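Local atomic coordinates of segregation and condensation protein B (Mycobacterium tuberculosis, PDB entry 2Z99), a protein that probably takes part in chromosome segregation and condensation during cell division, as the ScpB subunit of an SMC complex. Residues Arg95-Leu106 / Val131-Ile141. Numbering follows the deposited sequence.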
loop_
_atom_site.group_PDB
_atom_site.type_symbol
_atom_site.label_atom_id
_atom_site.label_comp_id
_atom_site.label_asym_id
_atom_site.label_seq_id
_atom_site.Cartn_x
_atom_site.Cartn_y
_atom_site.Cartn_z
ATOM N N ARG A 95 -11.899 -10.385 13.359
ATOM C CA ARG A 95 -12.174 -10.687 14.754
ATOM C C ARG A 95 -10.926 -10.759 15.609
ATOM O O ARG A 95 -10.041 -11.585 15.378
ATOM C CB ARG A 95 -12.953 -11.998 14.867
ATOM C CG ARG A 95 -14.402 -11.861 14.446
ATOM C CD ARG A 95 -15.109 -13.204 14.394
ATOM N NE ARG A 95 -16.526 -13.041 14.095
ATOM C CZ ARG A 95 -17.321 -14.029 13.707
ATOM N NH1 ARG A 95 -16.832 -15.253 13.566
ATOM N NH2 ARG A 95 -18.603 -13.793 13.470
ATOM N N THR A 96 -10.867 -9.880 16.603
ATOM C CA THR A 96 -9.739 -9.832 17.524
ATOM C C THR A 96 -9.810 -11.031 18.467
ATOM O O THR A 96 -10.836 -11.706 18.543
ATOM C CB THR A 96 -9.755 -8.513 18.340
ATOM O OG1 THR A 96 -11.008 -8.378 19.025
ATOM C CG2 THR A 96 -9.572 -7.316 17.412
ATOM N N LYS A 97 -8.715 -11.299 19.171
ATOM C CA LYS A 97 -8.650 -12.419 20.109
ATOM C C LYS A 97 -9.753 -12.329 21.170
ATOM O O LYS A 97 -10.421 -11.303 21.296
ATOM C CB LYS A 97 -7.263 -12.441 20.772
ATOM C CG LYS A 97 -7.095 -13.429 21.926
ATOM C CD LYS A 97 -7.336 -14.868 21.496
ATOM C CE LYS A 97 -7.258 -15.817 22.682
ATOM N NZ LYS A 97 -7.542 -17.215 22.271
ATOM N N LEU A 98 -9.952 -13.409 21.921
ATOM C CA LEU A 98 -10.967 -13.425 22.971
ATOM C C LEU A 98 -10.400 -12.870 24.273
ATOM O O LEU A 98 -9.297 -13.232 24.693
ATOM C CB LEU A 98 -11.488 -14.849 23.212
ATOM C CG LEU A 98 -12.557 -15.427 22.273
ATOM C CD1 LEU A 98 -12.897 -16.852 22.692
ATOM C CD2 LEU A 98 -13.804 -14.561 22.318
ATOM N N THR A 99 -11.162 -11.983 24.903
ATOM C CA THR A 99 -10.759 -11.380 26.163
ATOM C C THR A 99 -10.804 -12.454 27.242
ATOM O O THR A 99 -11.453 -13.483 27.071
ATOM C CB THR A 99 -11.707 -10.231 26.547
ATOM O OG1 THR A 99 -13.038 -10.741 26.707
ATOM C CG2 THR A 99 -11.717 -9.167 25.459
ATOM N N ARG A 100 -10.110 -12.228 28.347
ATOM C CA ARG A 100 -10.103 -13.211 29.418
ATOM C C ARG A 100 -11.516 -13.435 29.949
ATOM O O ARG A 100 -11.883 -14.550 30.319
ATOM C CB ARG A 100 -9.179 -12.756 30.546
ATOM C CG ARG A 100 -9.085 -13.747 31.695
ATOM C CD ARG A 100 -7.923 -13.429 32.637
ATOM N NE ARG A 100 -6.616 -13.759 32.062
ATOM C CZ ARG A 100 -5.974 -13.029 31.151
ATOM N NH1 ARG A 100 -6.503 -11.899 30.693
ATOM N NH2 ARG A 100 -4.795 -13.435 30.690
ATOM N N ALA A 101 -12.312 -12.374 29.978
ATOM C CA ALA A 101 -13.679 -12.488 30.455
ATOM C C ALA A 101 -14.414 -13.497 29.582
ATOM O O ALA A 101 -15.142 -14.352 30.085
ATOM C CB ALA A 101 -14.375 -11.134 30.394
ATOM N N ALA A 102 -14.213 -13.393 28.269
ATOM C CA ALA A 102 -14.854 -14.292 27.316
ATOM C C ALA A 102 -14.424 -15.741 27.534
ATOM O O ALA A 102 -15.265 -16.623 27.646
ATOM C CB ALA A 102 -14.529 -13.861 25.901
ATOM N N LEU A 103 -13.121 -15.992 27.587
ATOM C CA LEU A 103 -12.651 -17.353 27.802
ATOM C C LEU A 103 -13.261 -17.889 29.093
ATOM O O LEU A 103 -13.698 -19.043 29.174
ATOM C CB LEU A 103 -11.120 -17.398 27.891
ATOM C CG LEU A 103 -10.267 -17.292 26.615
ATOM C CD1 LEU A 103 -11.037 -17.888 25.440
ATOM C CD2 LEU A 103 -9.899 -15.846 26.332
ATOM N N GLU A 104 -13.295 -17.024 30.099
ATOM C CA GLU A 104 -13.847 -17.356 31.399
ATOM C C GLU A 104 -15.257 -17.912 31.230
ATOM O O GLU A 104 -15.556 -19.012 31.679
ATOM C CB GLU A 104 -13.911 -16.099 32.263
ATOM C CG GLU A 104 -13.434 -16.275 33.694
ATOM C CD GLU A 104 -11.962 -15.939 33.864
ATOM O OE1 GLU A 104 -11.114 -16.788 33.510
ATOM O OE2 GLU A 104 -11.660 -14.818 34.340
ATOM N N THR A 105 -16.126 -17.151 30.577
ATOM C CA THR A 105 -17.498 -17.592 30.390
ATOM C C THR A 105 -17.597 -18.753 29.424
ATOM O O THR A 105 -18.552 -19.525 29.472
ATOM C CB THR A 105 -18.431 -16.426 29.933
ATOM O OG1 THR A 105 -19.320 -16.883 28.911
ATOM C CG2 THR A 105 -17.635 -15.267 29.427
ATOM N N LEU A 106 -16.608 -18.892 28.553
ATOM C CA LEU A 106 -16.623 -19.999 27.609
ATOM C C LEU A 106 -16.428 -21.255 28.447
ATOM O O LEU A 106 -17.136 -22.244 28.277
ATOM C CB LEU A 106 -15.478 -19.875 26.602
ATOM C CG LEU A 106 -15.609 -20.573 25.242
ATOM C CD1 LEU A 106 -14.212 -20.846 24.729
ATOM C CD2 LEU A 106 -16.385 -21.877 25.342
ATOM N N VAL A 131 -20.658 -11.164 25.672
ATOM C CA VAL A 131 -19.778 -12.307 25.503
ATOM C C VAL A 131 -20.528 -13.518 24.959
ATOM O O VAL A 131 -19.969 -14.311 24.206
ATOM C CB VAL A 131 -19.101 -12.692 26.832
ATOM C CG1 VAL A 131 -18.354 -13.990 26.673
ATOM C CG2 VAL A 131 -18.140 -11.604 27.252
ATOM N N MET A 132 -21.785 -13.677 25.352
ATOM C CA MET A 132 -22.577 -14.801 24.858
ATOM C C MET A 132 -22.711 -14.634 23.353
ATOM O O MET A 132 -22.464 -15.558 22.585
ATOM C CB MET A 132 -23.969 -14.816 25.492
ATOM C CG MET A 132 -24.008 -15.387 26.899
ATOM S SD MET A 132 -23.345 -17.063 26.989
ATOM C CE MET A 132 -24.803 -18.035 26.740
ATOM N N ARG A 133 -23.098 -13.431 22.953
ATOM C CA ARG A 133 -23.268 -13.084 21.554
ATOM C C ARG A 133 -22.029 -13.444 20.740
ATOM O O ARG A 133 -22.119 -14.222 19.790
ATOM C CB ARG A 133 -23.527 -11.590 21.428
ATOM C CG ARG A 133 -23.954 -11.130 20.053
ATOM C CD ARG A 133 -23.847 -9.617 19.943
ATOM N NE ARG A 133 -24.400 -8.954 21.118
ATOM C CZ ARG A 133 -24.086 -7.715 21.485
ATOM N NH1 ARG A 133 -23.227 -7.002 20.765
ATOM N NH2 ARG A 133 -24.614 -7.192 22.584
ATOM N N THR A 134 -20.874 -12.886 21.101
ATOM C CA THR A 134 -19.669 -13.173 20.336
ATOM C C THR A 134 -19.378 -14.671 20.333
ATOM O O THR A 134 -19.095 -15.242 19.288
ATOM C CB THR A 134 -18.421 -12.382 20.851
ATOM O OG1 THR A 134 -18.019 -12.882 22.128
ATOM C CG2 THR A 134 -18.729 -10.899 20.970
ATOM N N LEU A 135 -19.462 -15.314 21.492
ATOM C CA LEU A 135 -19.223 -16.752 21.560
ATOM C C LEU A 135 -20.145 -17.482 20.596
ATOM O O LEU A 135 -19.755 -18.482 19.998
ATOM C CB LEU A 135 -19.462 -17.282 22.969
ATOM C CG LEU A 135 -18.392 -17.013 24.017
ATOM C CD1 LEU A 135 -18.799 -17.689 25.303
ATOM C CD2 LEU A 135 -17.058 -17.544 23.542
ATOM N N LEU A 136 -21.372 -16.986 20.458
ATOM C CA LEU A 136 -22.340 -17.594 19.553
ATOM C C LEU A 136 -21.956 -17.348 18.096
ATOM O O LEU A 136 -21.847 -18.290 17.309
ATOM C CB LEU A 136 -23.738 -17.033 19.805
ATOM C CG LEU A 136 -24.398 -17.384 21.140
ATOM C CD1 LEU A 136 -25.731 -16.671 21.236
ATOM C CD2 LEU A 136 -24.573 -18.889 21.257
ATOM N N ALA A 137 -21.752 -16.082 17.745
ATOM C CA ALA A 137 -21.383 -15.709 16.386
ATOM C C ALA A 137 -20.116 -16.421 15.924
ATOM O O ALA A 137 -19.989 -16.770 14.751
ATOM C CB ALA A 137 -21.195 -14.214 16.296
ATOM N N ARG A 138 -19.176 -16.637 16.841
ATOM C CA ARG A 138 -17.935 -17.320 16.493
ATOM C C ARG A 138 -18.103 -18.834 16.513
ATOM O O ARG A 138 -17.121 -19.568 16.361
ATOM C CB ARG A 138 -16.811 -16.948 17.457
ATOM C CG ARG A 138 -16.470 -15.488 17.483
ATOM C CD ARG A 138 -15.222 -15.268 18.300
ATOM N NE ARG A 138 -14.887 -13.853 18.372
ATOM C CZ ARG A 138 -13.678 -13.394 18.674
ATOM N NH1 ARG A 138 -12.694 -14.248 18.927
ATOM N NH2 ARG A 138 -13.457 -12.085 18.728
ATOM N N GLY A 139 -19.339 -19.288 16.724
ATOM C CA GLY A 139 -19.635 -20.709 16.744
ATOM C C GLY A 139 -18.954 -21.535 17.814
ATOM O O GLY A 139 -18.806 -22.750 17.652
ATOM N N LEU A 140 -18.526 -20.906 18.905
ATOM C CA LEU A 140 -17.888 -21.660 19.980
ATOM C C LEU A 140 -18.922 -22.355 20.871
ATOM O O LEU A 140 -18.615 -23.334 21.555
ATOM C CB LEU A 140 -16.995 -20.749 20.827
ATOM C CG LEU A 140 -15.599 -20.463 20.270
ATOM C CD1 LEU A 140 -14.980 -21.758 19.748
ATOM C CD2 LEU A 140 -15.701 -19.449 19.162
ATOM N N ILE A 141 -20.148 -21.843 20.866
ATOM C CA ILE A 141 -21.226 -22.427 21.658
ATOM C C ILE A 141 -22.484 -22.253 20.847
ATOM O O ILE A 141 -22.501 -21.495 19.881
ATOM C CB ILE A 141 -21.436 -21.707 23.033
ATOM C CG1 ILE A 141 -21.911 -20.265 22.795
ATOM C CG2 ILE A 141 -20.151 -21.769 23.861
ATOM C CD1 ILE A 141 -22.271 -19.498 24.061
#
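Arg138 and Leu135 meet Thr96, Leu98 and Leu106 where the first and third helices of a winged-helix domain, 100-112 and 129-137, pack together with the loop leading into the first. The loop contact illustrates how an arginine at a helix end can bind a passing chain through both faces and the edge of its guanidinium. The chain of Arg138, extended from CG to NE, carries the guanidinium to the loop 95-99, where NH2 donates to Thr96 O at 2.7 Å, the acceptor lying 18° out of the guanidinium plane; NH1 adds a weak bond to the same oxygen. Leu98 CD2 sits 3.6 Å above one face of the Arg138 guanidinium, near its rim, and Arg95 CB lies over the opposite face. The side chains of Arg95 and Arg138 run past one another in opposite senses, with the two guanidinium planes only 12° apart but displaced along the chains, and Arg138 CG lies over a face of the Arg95 group. Arg95 NE and Arg138 NE are 4.7 Å apart, so the two like charges lie near each other without touching.

Deeper in, the short helical segments cross at -75°, and the contact becomes apolar. Val131 CG1, placed anti to the backbone N, rests on Ala102 CA at 3.6 Å. Leu135 crosses Leu106 at a slant, its CD2 meeting Leu106 CG at 3.8 Å. Phe161 of helix 159-165 also packs on Leu106. At the start of strand 141-146, Ile141 closes this apolar side of the contact, its CG2 lying 4.0 Å from Leu106 CD2.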